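Local coordinates for Rho guanyl nucleotide exchange factor (Rom2), putative (Aspergillus fumigatus Af293, PDB 5O51), which probably acts as a guanine-nucleotide exchange factor for Rho-type GTPases, represented here by its CNH domain, a beta-propeller, at residues L211-K225 and Y244-R257. Sequence-based numbering, arbitrary orientation.
Sequences LLDQADTSLDFVARK and YSDFSFFVNRNGWR
Leu212 and Gly255 bring the two backbones closest, their CA atoms 4.5 Å apart, whereas helix 220-224 stands 11.0 Å from strand 247-251 at their axes' closest approach, their N-to-C directions 147° apart, closer to antiparallel than to parallel. Asp213 N donates to Gly255 O at 3.2 Å. Gly255 CA, at positive phi, points a C-H at Leu211 O 3.3 Å away, and a side chain on that carbon would run into the same oxygen.

Asp216 supplies the second hydrogen bond between the segments: its OD2 accepts from Arg257 N at 2.7 Å, nearly in line with the C-O bond, while OD1 takes Ser218 N and Ser218 OG from one face of the carboxylate, the former closing an Asx turn. The same carboxylate lies stacked on the Trp256 indole, planes 3° apart, with CB over the six-membered ring; Asp213 OD2 instead meets that ring at its edge.

Strand 247-251 is the third strand of a four-stranded antiparallel propeller blade, and the linker from the preceding blade, 211-225, folds over one face of it. There the Phe221 ring, swung between its backbone N and carbonyl carbon (chi1 69°), presents its edge to the face of Phe247, centroids 5.1 Å apart, and more offset to that of Phe249. Leu219 CD2 and Val222 CG2 also pack against Phe249, the leucine methyl 3.6 Å from CE2. The edge of Phe221 also lies over a face of the Arg257 guanidinium, whose NH1 is 3.6 Å from Phe221 CE2 and whose NH2 is hydrogen-bonded to Trp262 O.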
loop_
_atom_site.group_PDB
_atom_site.type_symbol
_atom_site.label_atom_id
_atom_site.label_comp_id
_atom_site.label_asym_id
_atom_site.label_seq_id
_atom_site.Cartn_x
_atom_site.Cartn_y
_atom_site.Cartn_z
ATOM N N LEU A 211 15.112 -10.185 10.012
ATOM C CA LEU A 211 15.752 -10.098 8.700
ATOM C C LEU A 211 17.187 -9.624 8.750
ATOM O O LEU A 211 18.058 -10.084 7.991
ATOM C CB LEU A 211 14.972 -9.105 7.818
ATOM C CG LEU A 211 15.309 -9.076 6.318
ATOM C CD1 LEU A 211 14.387 -9.989 5.544
ATOM C CD2 LEU A 211 15.198 -7.671 5.766
ATOM N N LEU A 212 17.437 -8.598 9.536
ATOM C CA LEU A 212 18.804 -8.068 9.634
ATOM C C LEU A 212 19.670 -9.012 10.483
ATOM O O LEU A 212 19.143 -9.672 11.387
ATOM C CB LEU A 212 18.766 -6.686 10.272
ATOM C CG LEU A 212 18.056 -5.604 9.437
ATOM C CD1 LEU A 212 18.211 -4.299 10.157
ATOM C CD2 LEU A 212 18.647 -5.514 8.026
ATOM N N ASP A 213 20.966 -9.092 10.177
ATOM C CA ASP A 213 21.913 -9.945 10.939
ATOM C C ASP A 213 22.549 -9.164 12.110
ATOM O O ASP A 213 23.301 -8.204 11.879
ATOM C CB ASP A 213 23.007 -10.419 10.007
ATOM C CG ASP A 213 23.936 -11.508 10.633
ATOM O OD1 ASP A 213 24.378 -11.418 11.817
ATOM O OD2 ASP A 213 24.278 -12.438 9.876
ATOM N N GLN A 214 22.287 -9.602 13.345
ATOM C CA GLN A 214 22.911 -9.015 14.574
ATOM C C GLN A 214 24.447 -8.735 14.570
ATOM O O GLN A 214 24.903 -7.840 15.283
ATOM C CB GLN A 214 22.550 -9.866 15.809
ATOM C CG GLN A 214 23.051 -11.321 15.742
ATOM C CD GLN A 214 23.642 -11.875 17.050
ATOM O OE1 GLN A 214 24.785 -12.348 17.073
ATOM N NE2 GLN A 214 22.861 -11.833 18.135
ATOM N N ALA A 215 25.233 -9.486 13.801
ATOM C CA ALA A 215 26.699 -9.269 13.722
ATOM C C ALA A 215 27.157 -8.105 12.807
ATOM O O ALA A 215 28.313 -7.641 12.900
ATOM C CB ALA A 215 27.407 -10.542 13.285
ATOM N N ASP A 216 26.278 -7.644 11.926
ATOM C CA ASP A 216 26.676 -6.628 10.952
ATOM C C ASP A 216 26.615 -5.297 11.673
ATOM O O ASP A 216 25.575 -4.790 12.067
ATOM C CB ASP A 216 25.799 -6.640 9.716
ATOM C CG ASP A 216 26.293 -5.698 8.634
ATOM O OD1 ASP A 216 27.380 -5.086 8.767
ATOM O OD2 ASP A 216 25.563 -5.582 7.633
ATOM N N THR A 217 27.794 -4.759 11.836
ATOM C CA THR A 217 28.059 -3.707 12.730
ATOM C C THR A 217 27.735 -2.435 11.996
ATOM O O THR A 217 27.522 -1.420 12.629
ATOM C CB THR A 217 29.573 -3.802 13.145
ATOM O OG1 THR A 217 29.717 -3.446 14.516
ATOM C CG2 THR A 217 30.515 -2.955 12.293
ATOM N N SER A 218 27.762 -2.490 10.650
ATOM C CA SER A 218 27.413 -1.344 9.810
ATOM C C SER A 218 25.891 -1.069 9.873
ATOM O O SER A 218 25.458 -0.046 9.372
ATOM C CB SER A 218 27.926 -1.520 8.352
ATOM O OG SER A 218 27.041 -2.283 7.521
ATOM N N LEU A 219 25.120 -1.989 10.480
ATOM C CA LEU A 219 23.678 -1.832 10.745
ATOM C C LEU A 219 23.314 -1.445 12.173
ATOM O O LEU A 219 22.173 -1.545 12.563
ATOM C CB LEU A 219 22.926 -3.132 10.386
ATOM C CG LEU A 219 23.009 -3.642 8.935
ATOM C CD1 LEU A 219 22.376 -5.033 8.822
ATOM C CD2 LEU A 219 22.362 -2.674 7.951
ATOM N N ASP A 220 24.278 -0.957 12.944
ATOM C CA ASP A 220 24.013 -0.551 14.316
ATOM C C ASP A 220 23.085 0.642 14.480
ATOM O O ASP A 220 22.399 0.741 15.484
ATOM C CB ASP A 220 25.340 -0.247 15.050
ATOM C CG ASP A 220 25.675 -1.297 16.072
ATOM O OD1 ASP A 220 25.896 -2.486 15.689
ATOM O OD2 ASP A 220 25.662 -0.926 17.263
ATOM N N PHE A 221 23.077 1.571 13.525
ATOM C CA PHE A 221 22.134 2.707 13.543
ATOM C C PHE A 221 20.678 2.262 13.620
ATOM O O PHE A 221 19.834 2.890 14.295
ATOM C CB PHE A 221 22.397 3.691 12.380
ATOM C CG PHE A 221 22.057 3.158 11.000
ATOM C CD1 PHE A 221 20.740 3.215 10.512
ATOM C CD2 PHE A 221 23.056 2.624 10.170
ATOM C CE1 PHE A 221 20.418 2.690 9.262
ATOM C CE2 PHE A 221 22.739 2.101 8.911
ATOM C CZ PHE A 221 21.422 2.144 8.441
ATOM N N VAL A 222 20.365 1.156 12.963
ATOM C CA VAL A 222 19.020 0.646 13.050
ATOM C C VAL A 222 18.719 0.240 14.518
ATOM O O VAL A 222 17.631 0.556 15.065
ATOM C CB VAL A 222 18.829 -0.566 12.125
ATOM C CG1 VAL A 222 17.408 -1.113 12.262
ATOM C CG2 VAL A 222 19.202 -0.236 10.656
ATOM N N ALA A 223 19.669 -0.487 15.117
ATOM C CA ALA A 223 19.553 -1.058 16.501
ATOM C C ALA A 223 19.558 -0.009 17.618
ATOM O O ALA A 223 18.948 -0.199 18.660
ATOM C CB ALA A 223 20.682 -2.065 16.756
ATOM N N ARG A 224 20.322 1.055 17.406
ATOM C CA ARG A 224 20.275 2.295 18.216
ATOM C C ARG A 224 18.876 2.797 18.583
ATOM O O ARG A 224 18.658 3.270 19.685
ATOM C CB ARG A 224 20.952 3.423 17.415
ATOM C CG ARG A 224 21.957 4.249 18.169
ATOM C CD ARG A 224 22.605 5.245 17.237
ATOM N NE ARG A 224 23.751 4.676 16.538
ATOM C CZ ARG A 224 24.303 5.170 15.417
ATOM N NH1 ARG A 224 23.813 6.260 14.797
ATOM N NH2 ARG A 224 25.364 4.551 14.901
ATOM N N LYS A 225 17.943 2.724 17.639
ATOM C CA LYS A 225 16.743 3.566 17.694
ATOM C C LYS A 225 15.571 3.077 18.530
ATOM O O LYS A 225 14.796 3.928 18.982
ATOM C CB LYS A 225 16.217 3.839 16.278
ATOM C CG LYS A 225 17.096 4.766 15.474
ATOM C CD LYS A 225 16.297 5.971 15.025
ATOM C CE LYS A 225 17.115 6.849 14.095
ATOM N NZ LYS A 225 16.831 8.281 14.373
ATOM N N TYR A 244 12.326 2.477 5.787
ATOM C CA TYR A 244 11.684 2.751 7.072
ATOM C C TYR A 244 11.405 4.275 7.192
ATOM O O TYR A 244 11.943 5.096 6.405
ATOM C CB TYR A 244 12.587 2.345 8.215
ATOM C CG TYR A 244 13.268 0.950 8.256
ATOM C CD1 TYR A 244 14.196 0.594 7.334
ATOM C CD2 TYR A 244 13.055 0.087 9.330
ATOM C CE1 TYR A 244 14.844 -0.619 7.394
ATOM C CE2 TYR A 244 13.695 -1.140 9.411
ATOM C CZ TYR A 244 14.626 -1.475 8.449
ATOM O OH TYR A 244 15.352 -2.678 8.457
ATOM N N SER A 245 10.570 4.677 8.163
ATOM C CA SER A 245 10.230 6.081 8.298
ATOM C C SER A 245 11.485 6.924 8.519
ATOM O O SER A 245 11.500 8.074 8.145
ATOM C CB SER A 245 9.206 6.351 9.405
ATOM O OG SER A 245 9.764 5.987 10.682
ATOM N N ASP A 246 12.558 6.371 9.083
ATOM C CA ASP A 246 13.729 7.185 9.388
ATOM C C ASP A 246 14.853 7.129 8.365
ATOM O O ASP A 246 15.637 8.080 8.246
ATOM C CB ASP A 246 14.268 6.841 10.792
ATOM C CG ASP A 246 13.351 7.364 11.926
ATOM O OD1 ASP A 246 12.784 8.482 11.836
ATOM O OD2 ASP A 246 13.152 6.616 12.884
ATOM N N PHE A 247 14.937 6.034 7.617
ATOM C CA PHE A 247 16.068 5.821 6.769
ATOM C C PHE A 247 15.805 4.782 5.742
ATOM O O PHE A 247 14.899 3.999 5.894
ATOM C CB PHE A 247 17.327 5.440 7.583
ATOM C CG PHE A 247 17.045 4.623 8.821
ATOM C CD1 PHE A 247 16.556 3.335 8.725
ATOM C CD2 PHE A 247 17.348 5.135 10.089
ATOM C CE1 PHE A 247 16.266 2.601 9.881
ATOM C CE2 PHE A 247 17.110 4.410 11.243
ATOM C CZ PHE A 247 16.560 3.140 11.146
ATOM N N SER A 248 16.631 4.792 4.689
ATOM C CA SER A 248 16.642 3.737 3.699
ATOM C C SER A 248 18.035 3.232 3.490
ATOM O O SER A 248 18.977 4.019 3.522
ATOM C CB SER A 248 15.999 4.192 2.368
ATOM O OG SER A 248 14.601 4.300 2.537
ATOM N N PHE A 249 18.155 1.907 3.238
ATOM C CA PHE A 249 19.426 1.343 2.828
ATOM C C PHE A 249 19.274 -0.038 2.153
ATOM O O PHE A 249 18.195 -0.670 2.153
ATOM C CB PHE A 249 20.331 1.236 4.050
ATOM C CG PHE A 249 19.749 0.371 5.124
ATOM C CD1 PHE A 249 18.890 0.895 6.053
ATOM C CD2 PHE A 249 19.999 -0.990 5.118
ATOM C CE1 PHE A 249 18.289 0.083 6.990
ATOM C CE2 PHE A 249 19.441 -1.802 6.064
ATOM C CZ PHE A 249 18.602 -1.264 7.015
ATOM N N PHE A 250 20.380 -0.530 1.596
ATOM C CA PHE A 250 20.348 -1.842 0.885
ATOM C C PHE A 250 20.849 -3.028 1.747
ATOM O O PHE A 250 21.826 -2.881 2.523
ATOM C CB PHE A 250 21.222 -1.763 -0.338
ATOM C CG PHE A 250 20.712 -0.905 -1.402
ATOM C CD1 PHE A 250 19.796 -1.402 -2.320
ATOM C CD2 PHE A 250 21.206 0.393 -1.568
ATOM C CE1 PHE A 250 19.300 -0.595 -3.314
ATOM C CE2 PHE A 250 20.738 1.180 -2.583
ATOM C CZ PHE A 250 19.778 0.698 -3.453
ATOM N N VAL A 251 20.264 -4.210 1.562
ATOM C CA VAL A 251 20.867 -5.483 2.085
ATOM C C VAL A 251 20.986 -6.543 0.986
ATOM O O VAL A 251 20.412 -6.355 -0.123
ATOM C CB VAL A 251 20.166 -6.117 3.292
ATOM C CG1 VAL A 251 20.105 -5.153 4.456
ATOM C CG2 VAL A 251 18.808 -6.674 2.952
ATOM N N ASN A 252 21.731 -7.627 1.290
ATOM C CA ASN A 252 21.946 -8.737 0.326
ATOM C C ASN A 252 21.022 -9.976 0.333
ATOM O O ASN A 252 21.011 -10.710 -0.673
ATOM C CB ASN A 252 23.406 -9.251 0.368
ATOM C CG ASN A 252 23.749 -9.996 1.653
ATOM O OD1 ASN A 252 22.892 -10.321 2.509
ATOM N ND2 ASN A 252 25.041 -10.222 1.824
ATOM N N ARG A 253 20.284 -10.235 1.412
ATOM C CA ARG A 253 19.586 -11.563 1.588
ATOM C C ARG A 253 20.506 -12.426 2.415
ATOM O O ARG A 253 21.621 -12.671 2.020
ATOM C CB ARG A 253 19.082 -12.258 0.283
ATOM C CG ARG A 253 19.422 -13.725 0.057
ATOM C CD ARG A 253 20.872 -13.968 -0.364
ATOM N NE ARG A 253 21.048 -14.608 -1.672
ATOM C CZ ARG A 253 21.130 -15.927 -1.905
ATOM N NH1 ARG A 253 21.022 -16.835 -0.931
ATOM N NH2 ARG A 253 21.310 -16.353 -3.151
ATOM N N ASN A 254 20.005 -12.881 3.558
ATOM C CA ASN A 254 20.790 -13.037 4.789
ATOM C C ASN A 254 20.921 -11.688 5.481
ATOM O O ASN A 254 21.643 -11.564 6.462
ATOM C CB ASN A 254 22.192 -13.635 4.572
ATOM C CG ASN A 254 22.157 -14.998 3.889
ATOM O OD1 ASN A 254 21.445 -15.913 4.330
ATOM N ND2 ASN A 254 22.931 -15.141 2.807
ATOM N N GLY A 255 20.210 -10.677 4.982
ATOM C CA GLY A 255 20.168 -9.338 5.584
ATOM C C GLY A 255 21.480 -8.783 6.036
ATOM O O GLY A 255 21.604 -8.297 7.177
ATOM N N TRP A 256 22.471 -8.896 5.156
ATOM C CA TRP A 256 23.786 -8.342 5.438
ATOM C C TRP A 256 23.880 -7.083 4.594
ATOM O O TRP A 256 23.388 -7.075 3.454
ATOM C CB TRP A 256 24.924 -9.348 5.122
ATOM C CG TRP A 256 26.197 -8.974 5.807
ATOM C CD1 TRP A 256 27.169 -8.135 5.333
ATOM C CD2 TRP A 256 26.623 -9.385 7.125
ATOM N NE1 TRP A 256 28.177 -8.007 6.263
ATOM C CE2 TRP A 256 27.867 -8.751 7.373
ATOM C CE3 TRP A 256 26.077 -10.235 8.113
ATOM C CZ2 TRP A 256 28.566 -8.918 8.576
ATOM C CZ3 TRP A 256 26.775 -10.403 9.291
ATOM C CH2 TRP A 256 28.015 -9.750 9.512
ATOM N N ARG A 257 24.479 -6.023 5.147
ATOM C CA ARG A 257 24.494 -4.723 4.460
ATOM C C ARG A 257 25.106 -4.871 3.066
ATOM O O ARG A 257 26.009 -5.672 2.865
ATOM C CB ARG A 257 25.263 -3.688 5.266
ATOM C CG ARG A 257 25.369 -2.293 4.671
ATOM C CD ARG A 257 24.091 -1.522 4.927
ATOM N NE ARG A 257 24.168 -0.100 4.557
ATOM C CZ ARG A 257 24.591 0.892 5.341
ATOM N NH1 ARG A 257 25.056 0.679 6.588
ATOM N NH2 ARG A 257 24.559 2.131 4.860
#